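Thiosulfate sulfurtransferase RDL2, mitochondrial (Saccharomyces cerevisiae, PDB 6K6R) catalyses the transfer of sulfane sulfur from thiosulfate to cyanide, giving thiocyanate and sulfite, as a single-domain mitochondrial rhodanese. Local coordinates at residues A[69-80]-A[87-96]. Residues are numbered along the deposited sequence; the frame is centred on the assembly and turned at random.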
# COMPACT_ATOMS: atom_id res chain seq x y z
N ILE A 69 -4.58 -1.68 3.38
CA ILE A 69 -5.34 -2.47 2.42
C ILE A 69 -4.36 -3.37 1.69
O ILE A 69 -3.22 -2.98 1.43
CB ILE A 69 -6.14 -1.58 1.44
CG1 ILE A 69 -5.20 -0.68 0.64
CG2 ILE A 69 -7.17 -0.75 2.19
CD1 ILE A 69 -5.87 0.03 -0.51
N ASN A 70 -4.81 -4.59 1.36
CA ASN A 70 -3.95 -5.59 0.74
C ASN A 70 -4.28 -5.66 -0.75
O ASN A 70 -5.38 -6.05 -1.13
CB ASN A 70 -4.13 -6.95 1.40
CG ASN A 70 -3.23 -8.02 0.81
OD1 ASN A 70 -3.56 -9.20 0.82
ND2 ASN A 70 -2.08 -7.60 0.28
N ILE A 71 -3.32 -5.25 -1.58
CA ILE A 71 -3.42 -5.39 -3.03
C ILE A 71 -2.19 -6.15 -3.50
O ILE A 71 -1.14 -5.54 -3.75
CB ILE A 71 -3.56 -4.03 -3.72
CG1 ILE A 71 -4.78 -3.28 -3.19
CG2 ILE A 71 -3.66 -4.20 -5.22
CD1 ILE A 71 -5.09 -2.01 -3.94
N PRO A 72 -2.26 -7.48 -3.63
CA PRO A 72 -1.05 -8.25 -3.95
C PRO A 72 -0.61 -8.02 -5.39
O PRO A 72 -1.39 -8.18 -6.33
CB PRO A 72 -1.49 -9.70 -3.72
CG PRO A 72 -2.97 -9.69 -3.91
CD PRO A 72 -3.46 -8.33 -3.50
N VAL A 73 0.66 -7.63 -5.54
CA VAL A 73 1.17 -7.27 -6.86
C VAL A 73 1.47 -8.51 -7.69
O VAL A 73 1.23 -8.54 -8.90
CB VAL A 73 2.39 -6.35 -6.72
CG1 VAL A 73 3.42 -6.96 -5.78
CG2 VAL A 73 3.01 -6.05 -8.08
N ASN A 74 2.01 -9.56 -7.06
CA ASN A 74 2.30 -10.79 -7.78
C ASN A 74 1.02 -11.46 -8.28
O ASN A 74 0.93 -11.88 -9.44
CB ASN A 74 3.09 -11.75 -6.90
CG ASN A 74 4.56 -11.37 -6.79
OD1 ASN A 74 5.07 -10.60 -7.59
ND2 ASN A 74 5.23 -11.92 -5.78
N SER A 75 0.01 -11.57 -7.41
CA SER A 75 -1.22 -12.24 -7.79
C SER A 75 -2.03 -11.40 -8.77
O SER A 75 -2.44 -11.89 -9.83
CB SER A 75 -2.05 -12.56 -6.54
OG SER A 75 -1.46 -13.61 -5.80
N ALA A 76 -2.27 -10.13 -8.43
CA ALA A 76 -3.13 -9.25 -9.23
C ALA A 76 -2.41 -7.95 -9.52
O ALA A 76 -2.66 -6.92 -8.88
CB ALA A 76 -4.46 -8.99 -8.51
N PRO A 77 -1.50 -7.95 -10.50
CA PRO A 77 -0.82 -6.69 -10.87
C PRO A 77 -1.73 -5.69 -11.56
O PRO A 77 -1.45 -4.48 -11.48
CB PRO A 77 0.31 -7.16 -11.80
CG PRO A 77 -0.18 -8.46 -12.35
CD PRO A 77 -1.00 -9.10 -11.27
N GLY A 78 -2.79 -6.13 -12.22
CA GLY A 78 -3.73 -5.21 -12.83
C GLY A 78 -4.91 -4.88 -11.94
O GLY A 78 -5.96 -4.46 -12.42
N ALA A 79 -4.73 -5.05 -10.63
CA ALA A 79 -5.83 -4.84 -9.69
C ALA A 79 -6.33 -3.40 -9.74
O ALA A 79 -7.54 -3.16 -9.86
CB ALA A 79 -5.38 -5.19 -8.27
N LEU A 80 -5.43 -2.43 -9.65
CA LEU A 80 -5.83 -1.02 -9.66
C LEU A 80 -6.36 -0.56 -11.01
O LEU A 80 -6.73 0.61 -11.13
CB LEU A 80 -4.66 -0.14 -9.22
CG LEU A 80 -4.40 -0.14 -7.71
CD1 LEU A 80 -3.09 0.55 -7.38
CD2 LEU A 80 -5.56 0.51 -6.97
N PHE A 87 -13.69 -4.63 -8.60
CA PHE A 87 -12.66 -4.43 -7.58
C PHE A 87 -13.22 -4.70 -6.19
O PHE A 87 -12.58 -5.37 -5.38
CB PHE A 87 -12.10 -3.01 -7.66
CG PHE A 87 -10.86 -2.79 -6.84
CD1 PHE A 87 -10.93 -2.59 -5.47
CD2 PHE A 87 -9.61 -2.77 -7.45
CE1 PHE A 87 -9.79 -2.38 -4.72
CE2 PHE A 87 -8.46 -2.57 -6.70
CZ PHE A 87 -8.56 -2.37 -5.33
N HIS A 88 -14.42 -4.19 -5.91
CA HIS A 88 -15.03 -4.43 -4.60
C HIS A 88 -15.41 -5.89 -4.41
O HIS A 88 -15.38 -6.39 -3.29
CB HIS A 88 -16.26 -3.53 -4.43
CG HIS A 88 -16.73 -3.44 -3.01
ND1 HIS A 88 -17.40 -4.47 -2.38
CD2 HIS A 88 -16.63 -2.45 -2.10
CE1 HIS A 88 -17.69 -4.11 -1.14
NE2 HIS A 88 -17.23 -2.89 -0.94
N LYS A 89 -15.78 -6.58 -5.49
CA LYS A 89 -16.14 -7.99 -5.36
C LYS A 89 -14.90 -8.85 -5.16
O LYS A 89 -14.94 -9.85 -4.43
CB LYS A 89 -16.93 -8.44 -6.58
CG LYS A 89 -18.39 -7.99 -6.60
CD LYS A 89 -19.02 -8.00 -5.21
CE LYS A 89 -19.37 -6.60 -4.73
NZ LYS A 89 -19.88 -6.60 -3.33
N VAL A 90 -13.79 -8.49 -5.81
CA VAL A 90 -12.59 -9.31 -5.74
C VAL A 90 -11.87 -9.09 -4.41
O VAL A 90 -11.35 -10.04 -3.81
CB VAL A 90 -11.67 -9.01 -6.94
CG1 VAL A 90 -10.30 -9.62 -6.73
CG2 VAL A 90 -12.30 -9.54 -8.22
N PHE A 91 -11.83 -7.85 -3.92
CA PHE A 91 -11.05 -7.52 -2.74
C PHE A 91 -11.87 -7.21 -1.50
O PHE A 91 -11.31 -7.19 -0.40
CB PHE A 91 -10.13 -6.32 -3.03
CG PHE A 91 -9.13 -6.58 -4.11
CD1 PHE A 91 -8.01 -7.36 -3.86
CD2 PHE A 91 -9.31 -6.06 -5.38
CE1 PHE A 91 -7.08 -7.60 -4.86
CE2 PHE A 91 -8.38 -6.31 -6.38
CZ PHE A 91 -7.27 -7.08 -6.12
N GLN A 92 -13.17 -6.95 -1.64
CA GLN A 92 -14.07 -6.65 -0.52
C GLN A 92 -13.67 -5.36 0.20
O GLN A 92 -13.77 -5.26 1.42
CB GLN A 92 -14.16 -7.83 0.46
CG GLN A 92 -15.22 -8.84 0.07
CD GLN A 92 -16.55 -8.18 -0.25
OE1 GLN A 92 -17.09 -8.35 -1.35
NE2 GLN A 92 -17.10 -7.44 0.70
N PHE A 93 -13.21 -4.38 -0.57
CA PHE A 93 -13.18 -2.99 -0.12
C PHE A 93 -13.27 -2.11 -1.36
O PHE A 93 -13.15 -2.57 -2.49
CB PHE A 93 -11.94 -2.67 0.72
CG PHE A 93 -10.62 -2.94 0.04
CD1 PHE A 93 -10.09 -2.03 -0.86
CD2 PHE A 93 -9.91 -4.09 0.33
CE1 PHE A 93 -8.87 -2.28 -1.47
CE2 PHE A 93 -8.69 -4.34 -0.29
CZ PHE A 93 -8.18 -3.44 -1.19
N ALA A 94 -13.51 -0.82 -1.12
CA ALA A 94 -13.75 0.10 -2.22
C ALA A 94 -12.47 0.35 -3.02
O ALA A 94 -11.38 0.46 -2.46
CB ALA A 94 -14.30 1.43 -1.70
N LYS A 95 -12.62 0.42 -4.34
CA LYS A 95 -11.51 0.82 -5.19
C LYS A 95 -11.14 2.26 -4.85
O LYS A 95 -11.99 3.15 -4.99
CB LYS A 95 -11.87 0.69 -6.66
CG LYS A 95 -10.85 1.32 -7.60
CD LYS A 95 -10.88 0.68 -8.98
CE LYS A 95 -10.61 1.71 -10.07
NZ LYS A 95 -9.80 1.14 -11.19
N PRO A 96 -9.91 2.53 -4.41
CA PRO A 96 -9.56 3.88 -3.96
C PRO A 96 -9.73 4.90 -5.07
O PRO A 96 -9.40 4.62 -6.23
CB PRO A 96 -8.08 3.74 -3.55
CG PRO A 96 -7.61 2.48 -4.19
CD PRO A 96 -8.80 1.58 -4.27
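Phe93 lays one face of its ring against Ile69, whose CB sits 4.2 Å from the ring centroid in a CH-pi contact, while the opposite face rests on the CB of Phe91. With CG between the backbone N and the carbonyl carbon (chi1 57°), the ring is turned toward strand 69-70, its edge at Asn70 O and Ile71 CG1. Were Phe93 replaced by alanine, Ile69 would probably lose its aromatic cover and a gap would open beside Ile71. Among the other apolar contacts, branched Ile71 also sets its CD1 3.8 Å from Phe87 CZ, at the ring edge, where Ala79 O lies too, 3.2 Å from Phe87 CD2. Phe91 extends its ring between Pro72 and Ala79, whose small methyl suits the close approach of Ala79 CB to Phe91 CZ, 3.4 Å. Leu80 CD2 packs on Pro96 CG at 4.0 Å. A single hydrogen bond crosses between the segments: Lys95 NZ donates to Leu80 O (3.1 Å) from well above the carbonyl plane, its long chain bent to reach there, and also binds Leu82 O. The whole joins the end of helix 84-91 and the loop after it to edge strand 69-70 and the turns that follow, beside strand 49-53, with helix 111-121 touching Leu80.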